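PDB 4IHZ: CrataBL from Crataeva tapia, which inhibits trypsin and factor Xa as a beta-trefoil, Kunitz-type protease inhibitor, and probably also acts as a lectin that binds glucose and N-acetylglucosamine. Local coordinates for residues A1-G5 with L60-L65; L65-I71 with S110-R116; E82-T87 with V99-F105; H117-L123 with P155-F160. One frame throughout, in Å; residues are numbered along the deposited sequence.

Interaction 1: A1-G5 with L60-L65; sequences AILTG and LKVVPL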
# COMPACT_ATOMS: atom_id res chain seq x y z
N ALA A 1 -14.45 19.66 -15.65
CA ALA A 1 -13.03 19.24 -15.44
C ALA A 1 -12.91 18.05 -14.48
O ALA A 1 -13.84 17.74 -13.71
CB ALA A 1 -12.18 20.43 -14.96
N ILE A 2 -11.76 17.40 -14.54
CA ILE A 2 -11.39 16.35 -13.62
C ILE A 2 -10.59 17.00 -12.49
O ILE A 2 -9.58 17.67 -12.73
CB ILE A 2 -10.56 15.27 -14.35
CG1 ILE A 2 -11.32 14.81 -15.62
CG2 ILE A 2 -10.24 14.11 -13.41
CD1 ILE A 2 -10.48 13.98 -16.60
N LEU A 3 -11.07 16.85 -11.26
CA LEU A 3 -10.49 17.54 -10.12
C LEU A 3 -9.53 16.67 -9.34
O LEU A 3 -9.78 15.49 -9.14
CB LEU A 3 -11.58 18.05 -9.20
CG LEU A 3 -12.57 19.01 -9.86
CD1 LEU A 3 -13.79 19.22 -8.97
CD2 LEU A 3 -11.86 20.35 -10.17
N THR A 4 -8.42 17.25 -8.89
CA THR A 4 -7.45 16.54 -8.07
C THR A 4 -8.08 16.16 -6.74
O THR A 4 -8.84 16.93 -6.17
CB THR A 4 -6.24 17.46 -7.81
OG1 THR A 4 -5.61 17.74 -9.06
CG2 THR A 4 -5.23 16.82 -6.86
N GLY A 5 -7.79 14.94 -6.27
CA GLY A 5 -8.20 14.50 -4.93
C GLY A 5 -9.69 14.24 -4.75
O GLY A 5 -10.19 14.19 -3.62
N LEU A 60 -1.74 21.32 -8.21
CA LEU A 60 -2.80 21.69 -9.16
C LEU A 60 -4.17 21.22 -8.65
O LEU A 60 -4.27 20.12 -8.08
CB LEU A 60 -2.53 21.04 -10.53
CG LEU A 60 -1.24 21.41 -11.26
CD1 LEU A 60 -0.91 20.40 -12.34
CD2 LEU A 60 -1.34 22.82 -11.85
N LYS A 61 -5.20 22.04 -8.84
CA LYS A 61 -6.56 21.66 -8.41
C LYS A 61 -7.36 20.94 -9.50
O LYS A 61 -8.25 20.16 -9.20
CB LYS A 61 -7.33 22.84 -7.80
CG LYS A 61 -8.37 23.49 -8.69
CD LYS A 61 -9.55 24.06 -7.88
CE LYS A 61 -10.47 24.94 -8.74
NZ LYS A 61 -11.13 24.23 -9.89
N VAL A 62 -7.01 21.21 -10.76
CA VAL A 62 -7.57 20.54 -11.92
C VAL A 62 -6.50 19.60 -12.46
O VAL A 62 -5.33 19.96 -12.61
CB VAL A 62 -7.98 21.57 -13.01
CG1 VAL A 62 -8.41 20.89 -14.32
CG2 VAL A 62 -9.10 22.45 -12.48
N VAL A 63 -6.90 18.37 -12.74
CA VAL A 63 -6.03 17.39 -13.35
C VAL A 63 -5.78 17.74 -14.83
O VAL A 63 -6.72 17.75 -15.61
CB VAL A 63 -6.68 15.99 -13.25
CG1 VAL A 63 -5.86 14.95 -13.98
CG2 VAL A 63 -6.91 15.61 -11.79
N PRO A 64 -4.52 17.99 -15.22
CA PRO A 64 -4.28 18.31 -16.62
C PRO A 64 -4.30 17.05 -17.47
O PRO A 64 -3.88 15.99 -17.00
CB PRO A 64 -2.87 18.91 -16.64
CG PRO A 64 -2.43 18.97 -15.25
CD PRO A 64 -3.27 18.04 -14.44
N LEU A 65 -4.80 17.19 -18.70
CA LEU A 65 -4.75 16.10 -19.65
C LEU A 65 -3.34 16.00 -20.18
O LEU A 65 -2.59 17.00 -20.20
CB LEU A 65 -5.71 16.41 -20.82
CG LEU A 65 -7.17 16.57 -20.38
CD1 LEU A 65 -8.11 16.87 -21.54
CD2 LEU A 65 -7.67 15.35 -19.62
O HOH W 1 -9.30 18.13 -16.47
O HOH W 2 -9.23 19.66 -6.93

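Interaction 2: L65-I71 with S110-R116; sequences LSHNLNI and SWFRIER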
# COMPACT_ATOMS: atom_id res chain seq x y z
N LEU A 65 -4.80 17.19 -18.70
CA LEU A 65 -4.75 16.10 -19.65
C LEU A 65 -3.34 16.00 -20.18
O LEU A 65 -2.59 17.00 -20.20
CB LEU A 65 -5.71 16.41 -20.82
CG LEU A 65 -7.17 16.57 -20.38
CD1 LEU A 65 -8.11 16.87 -21.54
CD2 LEU A 65 -7.67 15.35 -19.62
N SER A 66 -2.98 14.82 -20.68
CA SER A 66 -1.71 14.60 -21.35
C SER A 66 -0.51 14.94 -20.46
O SER A 66 0.52 15.42 -20.94
CB SER A 66 -1.68 15.37 -22.69
OG SER A 66 -2.61 14.80 -23.57
N HIS A 67 -0.66 14.66 -19.16
CA HIS A 67 0.34 15.05 -18.14
C HIS A 67 0.43 13.93 -17.09
O HIS A 67 -0.60 13.39 -16.66
CB HIS A 67 -0.10 16.37 -17.50
CG HIS A 67 0.69 16.78 -16.30
ND1 HIS A 67 1.75 17.66 -16.38
CD2 HIS A 67 0.58 16.45 -14.99
CE1 HIS A 67 2.26 17.85 -15.17
NE2 HIS A 67 1.56 17.12 -14.31
N ASN A 68 1.65 13.54 -16.72
CA ASN A 68 1.86 12.45 -15.73
C ASN A 68 1.01 12.61 -14.50
O ASN A 68 0.97 13.70 -13.90
CB ASN A 68 3.33 12.44 -15.28
CG ASN A 68 4.28 11.91 -16.34
OD1 ASN A 68 3.87 11.25 -17.28
ND2 ASN A 68 5.58 12.19 -16.15
N LEU A 69 0.36 11.52 -14.09
CA LEU A 69 -0.34 11.48 -12.83
C LEU A 69 -0.24 10.08 -12.23
O LEU A 69 0.13 9.10 -12.93
CB LEU A 69 -1.81 11.87 -13.00
CG LEU A 69 -2.57 11.25 -14.17
CD1 LEU A 69 -3.00 9.85 -13.73
CD2 LEU A 69 -3.79 12.08 -14.52
N ASN A 70 -0.52 9.99 -10.94
CA ASN A 70 -0.72 8.70 -10.30
C ASN A 70 -2.20 8.48 -10.16
O ASN A 70 -2.99 9.43 -10.14
CB ASN A 70 -0.03 8.62 -8.93
CG ASN A 70 1.48 8.64 -9.02
OD1 ASN A 70 2.14 8.99 -8.08
ND2 ASN A 70 2.02 8.35 -10.21
N ILE A 71 -2.58 7.22 -10.07
CA ILE A 71 -3.97 6.82 -9.87
C ILE A 71 -3.93 5.91 -8.66
O ILE A 71 -3.05 5.05 -8.55
CB ILE A 71 -4.48 6.00 -11.04
CG1 ILE A 71 -4.38 6.80 -12.34
CG2 ILE A 71 -5.96 5.57 -10.80
CD1 ILE A 71 -4.71 5.93 -13.57
N SER A 110 4.89 4.30 -12.04
CA SER A 110 3.59 4.75 -11.49
C SER A 110 2.79 5.68 -12.40
O SER A 110 1.67 6.05 -12.07
CB SER A 110 3.81 5.55 -10.18
OG SER A 110 4.44 6.85 -10.41
N TRP A 111 3.40 6.12 -13.50
CA TRP A 111 2.83 7.24 -14.23
C TRP A 111 1.85 6.84 -15.32
O TRP A 111 2.17 6.05 -16.25
CB TRP A 111 3.96 8.09 -14.84
CG TRP A 111 4.87 8.68 -13.77
CD1 TRP A 111 6.19 8.38 -13.55
CD2 TRP A 111 4.51 9.65 -12.77
NE1 TRP A 111 6.68 9.12 -12.49
CE2 TRP A 111 5.68 9.90 -11.99
CE3 TRP A 111 3.32 10.33 -12.45
CZ2 TRP A 111 5.69 10.81 -10.92
CZ3 TRP A 111 3.33 11.24 -11.37
CH2 TRP A 111 4.51 11.46 -10.62
N PHE A 112 0.66 7.40 -15.20
CA PHE A 112 -0.37 7.29 -16.25
C PHE A 112 -0.70 8.68 -16.74
O PHE A 112 -0.30 9.68 -16.12
CB PHE A 112 -1.63 6.65 -15.66
CG PHE A 112 -1.45 5.23 -15.22
CD1 PHE A 112 -1.87 4.18 -16.04
CD2 PHE A 112 -0.88 4.93 -13.95
CE1 PHE A 112 -1.73 2.86 -15.64
CE2 PHE A 112 -0.72 3.61 -13.54
CZ PHE A 112 -1.16 2.57 -14.35
N ARG A 113 -1.46 8.77 -17.83
CA ARG A 113 -2.03 10.04 -18.22
C ARG A 113 -3.45 9.81 -18.69
O ARG A 113 -3.78 8.71 -19.13
CB ARG A 113 -1.25 10.70 -19.39
CG ARG A 113 0.21 10.95 -19.03
CD ARG A 113 0.98 11.50 -20.22
NE ARG A 113 2.37 11.65 -19.80
CZ ARG A 113 3.30 12.29 -20.49
NH1 ARG A 113 2.99 12.86 -21.65
NH2 ARG A 113 4.52 12.35 -20.00
N ILE A 114 -4.25 10.86 -18.62
CA ILE A 114 -5.59 10.88 -19.22
C ILE A 114 -5.46 11.68 -20.53
O ILE A 114 -4.98 12.82 -20.51
CB ILE A 114 -6.61 11.57 -18.31
CG1 ILE A 114 -6.75 10.79 -17.00
CG2 ILE A 114 -7.98 11.67 -19.02
CD1 ILE A 114 -7.61 11.50 -15.92
N GLU A 115 -5.83 11.06 -21.64
CA GLU A 115 -5.75 11.76 -22.95
C GLU A 115 -7.08 11.78 -23.61
O GLU A 115 -7.87 10.86 -23.44
CB GLU A 115 -4.72 11.10 -23.87
CG GLU A 115 -3.29 11.21 -23.32
CD GLU A 115 -2.23 10.52 -24.14
OE1 GLU A 115 -2.54 9.88 -25.17
OE2 GLU A 115 -1.04 10.60 -23.72
N ARG A 116 -7.35 12.83 -24.41
CA ARG A 116 -8.59 12.80 -25.19
C ARG A 116 -8.53 11.72 -26.26
O ARG A 116 -7.48 11.44 -26.84
CB ARG A 116 -8.88 14.14 -25.84
CG ARG A 116 -9.15 15.22 -24.82
CD ARG A 116 -9.78 16.43 -25.47
NE ARG A 116 -10.19 17.41 -24.45
CZ ARG A 116 -11.30 17.31 -23.72
NH1 ARG A 116 -12.14 16.29 -23.87
NH2 ARG A 116 -11.55 18.24 -22.80
O HOH W 3 -3.11 13.41 -17.71
O HOH W 4 -0.25 5.45 -10.28

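Interaction 3: E82-T87 with V99-F105; sequences ESKIWT and VTTGGTF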
# COMPACT_ATOMS: atom_id res chain seq x y z
N GLU A 82 -0.08 -4.73 0.07
CA GLU A 82 0.50 -3.71 -0.82
C GLU A 82 -0.45 -2.50 -1.02
O GLU A 82 -1.61 -2.53 -0.57
CB GLU A 82 0.80 -4.34 -2.18
CG GLU A 82 1.75 -5.55 -2.12
CD GLU A 82 1.04 -6.91 -1.93
OE1 GLU A 82 -0.14 -6.94 -1.56
OE2 GLU A 82 1.70 -7.95 -2.15
N SER A 83 0.05 -1.46 -1.68
CA SER A 83 -0.69 -0.20 -1.76
C SER A 83 -1.94 -0.31 -2.68
O SER A 83 -2.10 -1.27 -3.44
CB SER A 83 0.22 0.85 -2.38
OG SER A 83 0.29 0.60 -3.78
N LYS A 84 -2.70 0.78 -2.69
CA LYS A 84 -3.83 0.96 -3.61
C LYS A 84 -3.44 1.68 -4.89
O LYS A 84 -4.31 2.02 -5.71
CB LYS A 84 -4.89 1.80 -2.89
CG LYS A 84 -5.41 1.16 -1.60
CD LYS A 84 -6.24 2.14 -0.85
CE LYS A 84 -6.72 1.56 0.49
NZ LYS A 84 -7.26 2.71 1.19
N ILE A 85 -2.15 1.93 -5.06
CA ILE A 85 -1.67 2.79 -6.14
C ILE A 85 -1.48 1.95 -7.40
O ILE A 85 -0.92 0.87 -7.36
CB ILE A 85 -0.37 3.46 -5.70
CG1 ILE A 85 -0.65 4.35 -4.47
CG2 ILE A 85 0.28 4.29 -6.89
CD1 ILE A 85 0.58 4.61 -3.62
N TRP A 86 -1.97 2.46 -8.53
CA TRP A 86 -1.85 1.71 -9.78
C TRP A 86 -0.45 1.73 -10.38
O TRP A 86 0.29 2.71 -10.26
CB TRP A 86 -2.84 2.28 -10.77
CG TRP A 86 -4.29 2.05 -10.39
CD1 TRP A 86 -4.84 1.81 -9.12
CD2 TRP A 86 -5.39 1.99 -11.31
NE1 TRP A 86 -6.21 1.60 -9.24
CE2 TRP A 86 -6.56 1.74 -10.56
CE3 TRP A 86 -5.49 2.15 -12.71
CZ2 TRP A 86 -7.83 1.59 -11.16
CZ3 TRP A 86 -6.75 2.04 -13.30
CH2 TRP A 86 -7.90 1.77 -12.53
N THR A 87 -0.11 0.65 -11.05
CA THR A 87 1.18 0.54 -11.72
C THR A 87 0.98 -0.48 -12.84
O THR A 87 -0.17 -0.87 -13.15
CB THR A 87 2.28 0.09 -10.72
OG1 THR A 87 3.55 0.07 -11.37
CG2 THR A 87 1.99 -1.28 -10.10
N VAL A 99 -2.24 -3.84 -15.94
CA VAL A 99 -2.42 -2.83 -14.85
C VAL A 99 -2.61 -3.58 -13.56
O VAL A 99 -3.38 -4.54 -13.51
CB VAL A 99 -3.60 -1.91 -15.14
CG1 VAL A 99 -3.78 -0.89 -13.99
CG2 VAL A 99 -3.40 -1.11 -16.43
N THR A 100 -1.96 -3.13 -12.48
CA THR A 100 -2.23 -3.71 -11.14
C THR A 100 -2.25 -2.62 -10.11
O THR A 100 -1.84 -1.50 -10.39
CB THR A 100 -1.19 -4.73 -10.69
OG1 THR A 100 0.04 -4.03 -10.40
CG2 THR A 100 -0.92 -5.78 -11.80
N THR A 101 -2.67 -3.00 -8.91
CA THR A 101 -2.43 -2.10 -7.81
C THR A 101 -1.06 -2.45 -7.19
O THR A 101 -0.30 -3.23 -7.75
CB THR A 101 -3.54 -2.18 -6.73
OG1 THR A 101 -3.52 -3.48 -6.16
CG2 THR A 101 -4.98 -1.91 -7.35
N GLY A 102 -0.72 -1.87 -6.05
CA GLY A 102 0.49 -2.26 -5.37
C GLY A 102 1.70 -1.43 -5.79
O GLY A 102 2.85 -1.79 -5.45
N GLY A 103 1.45 -0.34 -6.50
CA GLY A 103 2.50 0.59 -6.91
C GLY A 103 2.99 1.52 -5.80
O GLY A 103 2.64 1.38 -4.63
N THR A 104 3.82 2.48 -6.20
CA THR A 104 4.42 3.41 -5.23
C THR A 104 4.23 4.82 -5.81
O THR A 104 4.47 5.02 -7.01
CB THR A 104 5.91 3.06 -5.02
OG1 THR A 104 6.00 1.74 -4.45
CG2 THR A 104 6.57 4.01 -4.02
N PHE A 105 3.76 5.77 -5.00
CA PHE A 105 3.58 7.14 -5.51
C PHE A 105 4.90 7.70 -6.07
O PHE A 105 5.97 7.56 -5.46
CB PHE A 105 3.12 8.12 -4.41
CG PHE A 105 1.63 8.13 -4.13
CD1 PHE A 105 0.70 8.17 -5.15
CD2 PHE A 105 1.19 8.19 -2.81
CE1 PHE A 105 -0.68 8.22 -4.84
CE2 PHE A 105 -0.16 8.23 -2.47
CZ PHE A 105 -1.11 8.26 -3.50
O HOH W 5 2.94 -1.66 -2.43
O HOH W 6 -2.17 -4.17 -3.89
O HOH W 7 5.06 1.70 -9.15

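Interaction 4: H117-L123 with P155-F160; sequences HGDSYKL and PLAVRF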
# COMPACT_ATOMS: atom_id res chain seq x y z
N HIS A 117 -9.68 11.12 -26.51
CA HIS A 117 -9.79 10.03 -27.47
C HIS A 117 -11.18 10.18 -28.04
O HIS A 117 -12.18 9.86 -27.39
CB HIS A 117 -9.63 8.69 -26.73
CG HIS A 117 -9.78 7.50 -27.62
ND1 HIS A 117 -8.86 7.16 -28.59
CD2 HIS A 117 -10.75 6.55 -27.68
CE1 HIS A 117 -9.26 6.07 -29.22
NE2 HIS A 117 -10.41 5.68 -28.69
N GLY A 118 -11.27 10.69 -29.27
CA GLY A 118 -12.59 11.00 -29.80
C GLY A 118 -13.27 12.03 -28.91
O GLY A 118 -12.64 12.98 -28.47
N ASP A 119 -14.55 11.83 -28.60
CA ASP A 119 -15.23 12.78 -27.72
C ASP A 119 -15.15 12.32 -26.29
O ASP A 119 -15.78 12.91 -25.40
CB ASP A 119 -16.69 12.97 -28.09
CG ASP A 119 -16.87 14.01 -29.18
OD1 ASP A 119 -16.04 14.95 -29.26
OD2 ASP A 119 -17.85 13.90 -29.92
N SER A 120 -14.36 11.28 -26.07
CA SER A 120 -14.17 10.78 -24.70
C SER A 120 -12.69 10.82 -24.33
O SER A 120 -11.94 11.68 -24.80
CB SER A 120 -14.72 9.37 -24.53
OG SER A 120 -14.08 8.48 -25.39
N TYR A 121 -12.28 9.90 -23.45
CA TYR A 121 -10.92 9.89 -22.96
C TYR A 121 -10.34 8.51 -23.11
O TYR A 121 -11.06 7.54 -23.40
CB TYR A 121 -10.87 10.33 -21.48
CG TYR A 121 -11.34 11.75 -21.25
CD1 TYR A 121 -10.45 12.83 -21.45
CD2 TYR A 121 -12.63 12.02 -20.85
CE1 TYR A 121 -10.86 14.14 -21.23
CE2 TYR A 121 -13.05 13.35 -20.65
CZ TYR A 121 -12.15 14.39 -20.84
OH TYR A 121 -12.54 15.70 -20.63
N LYS A 122 -9.04 8.40 -22.91
CA LYS A 122 -8.41 7.12 -22.71
C LYS A 122 -7.35 7.28 -21.62
O LYS A 122 -6.85 8.37 -21.36
CB LYS A 122 -7.75 6.62 -23.99
CG LYS A 122 -6.59 7.47 -24.48
CD LYS A 122 -6.03 6.91 -25.77
CE LYS A 122 -4.94 7.85 -26.29
NZ LYS A 122 -4.32 7.33 -27.55
N LEU A 123 -7.06 6.17 -20.96
CA LEU A 123 -5.91 6.10 -20.06
C LEU A 123 -4.72 5.55 -20.82
O LEU A 123 -4.86 4.66 -21.69
CB LEU A 123 -6.21 5.16 -18.87
CG LEU A 123 -7.33 5.59 -17.94
CD1 LEU A 123 -7.40 4.50 -16.82
CD2 LEU A 123 -7.05 6.94 -17.35
N PRO A 155 -6.78 1.30 -27.26
CA PRO A 155 -7.37 2.03 -26.14
C PRO A 155 -8.83 1.70 -25.88
O PRO A 155 -9.60 1.50 -26.82
CB PRO A 155 -7.22 3.49 -26.53
CG PRO A 155 -7.17 3.47 -28.05
CD PRO A 155 -6.50 2.16 -28.43
N LEU A 156 -9.16 1.61 -24.60
CA LEU A 156 -10.56 1.61 -24.17
C LEU A 156 -11.03 3.05 -24.04
O LEU A 156 -10.46 3.83 -23.26
CB LEU A 156 -10.69 0.89 -22.81
CG LEU A 156 -12.12 0.91 -22.25
CD1 LEU A 156 -13.11 0.12 -23.08
CD2 LEU A 156 -12.07 0.39 -20.80
N ALA A 157 -12.06 3.44 -24.79
CA ALA A 157 -12.66 4.76 -24.54
C ALA A 157 -13.38 4.80 -23.20
O ALA A 157 -14.24 3.95 -22.92
CB ALA A 157 -13.64 5.14 -25.64
N VAL A 158 -13.05 5.81 -22.40
CA VAL A 158 -13.63 5.92 -21.06
C VAL A 158 -14.15 7.30 -20.79
O VAL A 158 -13.80 8.30 -21.45
CB VAL A 158 -12.60 5.54 -19.90
CG1 VAL A 158 -12.13 4.07 -20.06
CG2 VAL A 158 -11.37 6.53 -19.88
N ARG A 159 -15.02 7.34 -19.78
CA ARG A 159 -15.57 8.55 -19.23
C ARG A 159 -15.38 8.46 -17.72
O ARG A 159 -15.07 7.38 -17.18
CB ARG A 159 -17.05 8.63 -19.58
CG ARG A 159 -17.87 7.41 -19.09
CD ARG A 159 -19.28 7.36 -19.75
NE ARG A 159 -19.97 6.13 -19.37
CZ ARG A 159 -20.76 5.99 -18.30
NH1 ARG A 159 -21.03 7.03 -17.51
NH2 ARG A 159 -21.31 4.81 -18.03
N PHE A 160 -15.60 9.57 -17.03
CA PHE A 160 -15.35 9.62 -15.60
C PHE A 160 -16.57 10.18 -14.91
O PHE A 160 -17.05 11.26 -15.26
CB PHE A 160 -14.12 10.48 -15.28
CG PHE A 160 -12.88 10.05 -16.02
CD1 PHE A 160 -12.18 8.92 -15.61
CD2 PHE A 160 -12.43 10.75 -17.15
CE1 PHE A 160 -11.03 8.51 -16.29
CE2 PHE A 160 -11.28 10.35 -17.84
CZ PHE A 160 -10.57 9.23 -17.41
O HOH W 8 -8.28 3.70 -21.61

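Interaction 1: A1-G5 with L60-L65
Ile2 and Val63 meet through their branched carbons, with Ile2 CG2 lying 4.0 Å from Val63 CG2, and their side chains pass each other at a slant. Both residues are buried, and they form the apolar heart of a contact whose margins are more open to solvent. The CG2 branch of Val63 sits opposite its carbonyl carbon (chi1 175° for CG1), which lays it against the backbone between Leu3 and Thr4. To the two sides of Ile2 in the sequence, Ala1 CB touches Val62 CG1 and Leu3 CD2 approaches Val62 CG2, the Leu3 side chain running alongside the bent chain of Lys61.

Backbone bonds hold these side chains in register. Val63 N donates to Ile2 O at 2.8 Å, and Thr4 N donates to Lys61 O at 2.9 Å, so that Leu3 and Val62 are joined by a single beta bridge. Thr4 adds a third bond from its hydroxyl: OG1 stands beside the backbone N (chi1 -63°) and gives its proton to Leu60 O at 2.9 Å, from well above the plane of that carbonyl. Two waters extend the pairing. One accepts from Ile2 N and donates to Val63 O at 2.7 Å; the other donates to Thr4 O and lies unusually close to Lys61 O.

Beyond this shell, Leu3 N is hydrogen-bonded to Tyr8 OH. The N-terminal segment of the beta-trefoil is thus sewn to the connection between strands 52-55 and 69-72, with Ile2 and Val63 both resting on Phe53 of strand 52-55 and Ile2 also reaching Ile114 of strand 112-117 and Phe160 of strand 158-162.

Interaction 2: L65-I71 with S110-R116
Leu69 and Phe112 form an antiparallel hydrogen-bonded pair. Leu69 N donates to Phe112 O at 2.8 Å, and Phe112 N to Leu69 O at 2.9 Å, both almost in line with the C=O bonds. Nearer the start of 65-71, Ser66 N binds Ile114 O at 2.8 Å, and between these sites a water accepts from both His67 N and Ile114 N. Strands 69-71 and 112-116 run at 100° to each other, consistent with a single bridge.

Side-chain polar bonds gather round Asn68 and Asn70. Arg113, its chain extended from CG to NE, grips Asn68 OD1 side-on: NE and NH2 both donate at 3.0 Å. The oxygen lies at the guanidinium edge, but both nitrogens approach it from one face of the amide, whose plane is turned 61° from theirs. Asn68 ND2 is bonded to Gly129 O and Gln56 OE1, which fixes the amide's rotation. Asn70 ND2 makes weak bonds to OG and O of Ser110, while Asn70 OD1 accepts from Arg106 N and Ser110 OG bonds to Ser107 O.

Within this beta-trefoil the two strands belong to different sheets, 69-72 pairing with 52-55 and 112-117 with 120-125, and Leu69, Ile71 and Ile114 all touch Phe53 of strand 52-55.

Among the aromatic contacts, Asn70 ND2 lies 3.2 Å above the Trp111 indole plane but toward the rim, with Ser110 OG over the centre on that face and Asn68 ND2 near the rim of the other. Ile71 CD1 makes a CH-pi contact with a face of Phe112, 4.2 Å from the ring centroid.

Purely apolar contacts include Leu65 CD2 with Ile114 CG2 at 3.7 Å and Leu69 CD2 with Ile114 CG1.

Interaction 3: E82-T87 with V99-F105
Ser83 OG both donates and accepts: it gives its proton to Gly103 O at 2.6 Å and receives Ile85 N at 3.1 Å, the latter closing an ST turn. With chi1 at 76°, the hydroxyl lies between its own backbone N and carbonyl carbon, where it can serve both partners. Ile85 O accepts from Gly103 N at 2.8 Å, whereas the bond from Gly102 N to Ser83 O is weak. Ser83 O also receives a water proton, from a water that donates as well to Thr101 OG1, itself also hydrogen-bonded to Asp36 OD2; another water joins Ser83 N to Gly102 O.

Thr87 and Thr100 form an antiparallel hydrogen-bonded pair, with Thr87 N reaching Thr100 O at 2.8 Å and Thr100 N reaching Thr87 O at 3.0 Å. Thr100 OG1 donates to Thr101 O, Thr87 OG1 is bonded to Gly109 O, and Trp86 NE1 to Thr73 OG1.

Ile85 CD1 sits squarely over one face of Phe105, 3.6 Å from the ring centroid.

This buried contact closes the base of the hairpin of strands 87-91 and 96-100. Trp86 and Val99 pack on Ile38 of strand 38-40 and Leu149 of strand 148-151, while Phe105 also packs on Glu82 of the second subunit.

Interaction 4: H117-L123 with P155-F160
Tyr121 and Phe160 make the apolar centre: Phe160 CE2 comes within 3.7 Å of Tyr121 CB and CG, the two ring planes inclined at 46° with centroids 5.5 Å apart. Leu123 CD2 touches the edge of the Phe160 ring at CZ. Val158 CG2, between its backbone N and carbonyl carbon (chi1 of CG1 -61°), is turned onto the backbone carbonyl of Tyr121.

Around this centre the backbones pair. Val158 N donates to Tyr121 O at 2.8 Å, and Tyr121 N to Val158 O at 3.0 Å in the carbonyl plane, making an antiparallel hydrogen-bonded pair. A water accepts from Leu123 N and donates to Leu156 O, prolonging the link.

Toward the polar rim, the His117 ring presents one face to Pro155, whose CG lies 3.5 Å from CE1, while Ala157 CB meets the ring near its plane. Lys122 CD passes Pro155 CB at 3.7 Å, and its NZ goes on to a salt bridge with Asp135.

The His117-Ser120 type II' turn joins strands 112-117 and 120-125 in a beta hairpin. Strand 158-162 meets strand 120-125 at about 102° through the Tyr121-Val158 pair and also pairs with strand 8-12, consistent with the way the chain ends close a beta-trefoil barrel.

Overall arrangement
All four contacts belong to one beta-trefoil domain and follow a partly nested order: interaction 1 closes first, interaction 2 opens from the shared Leu65 and encloses interaction 3, and interaction 4 comes last. Interactions 1, 2 and 4 form a cluster, their centres 11 to 16 Å apart, joined by packing of Val63 on Leu69 and of Leu65 on Tyr121. Interactions 2 and 4 share the sheet containing strands 112-117 and 120-125. Interaction 3, about 22 Å from interaction 4 between centres and across the chain's centre from it, connects to interaction 2 by a probable backbone hydrogen bond from Trp86 N to Ile71 O. Chain start, middle and end are thereby tied into one compact inhibitor fold.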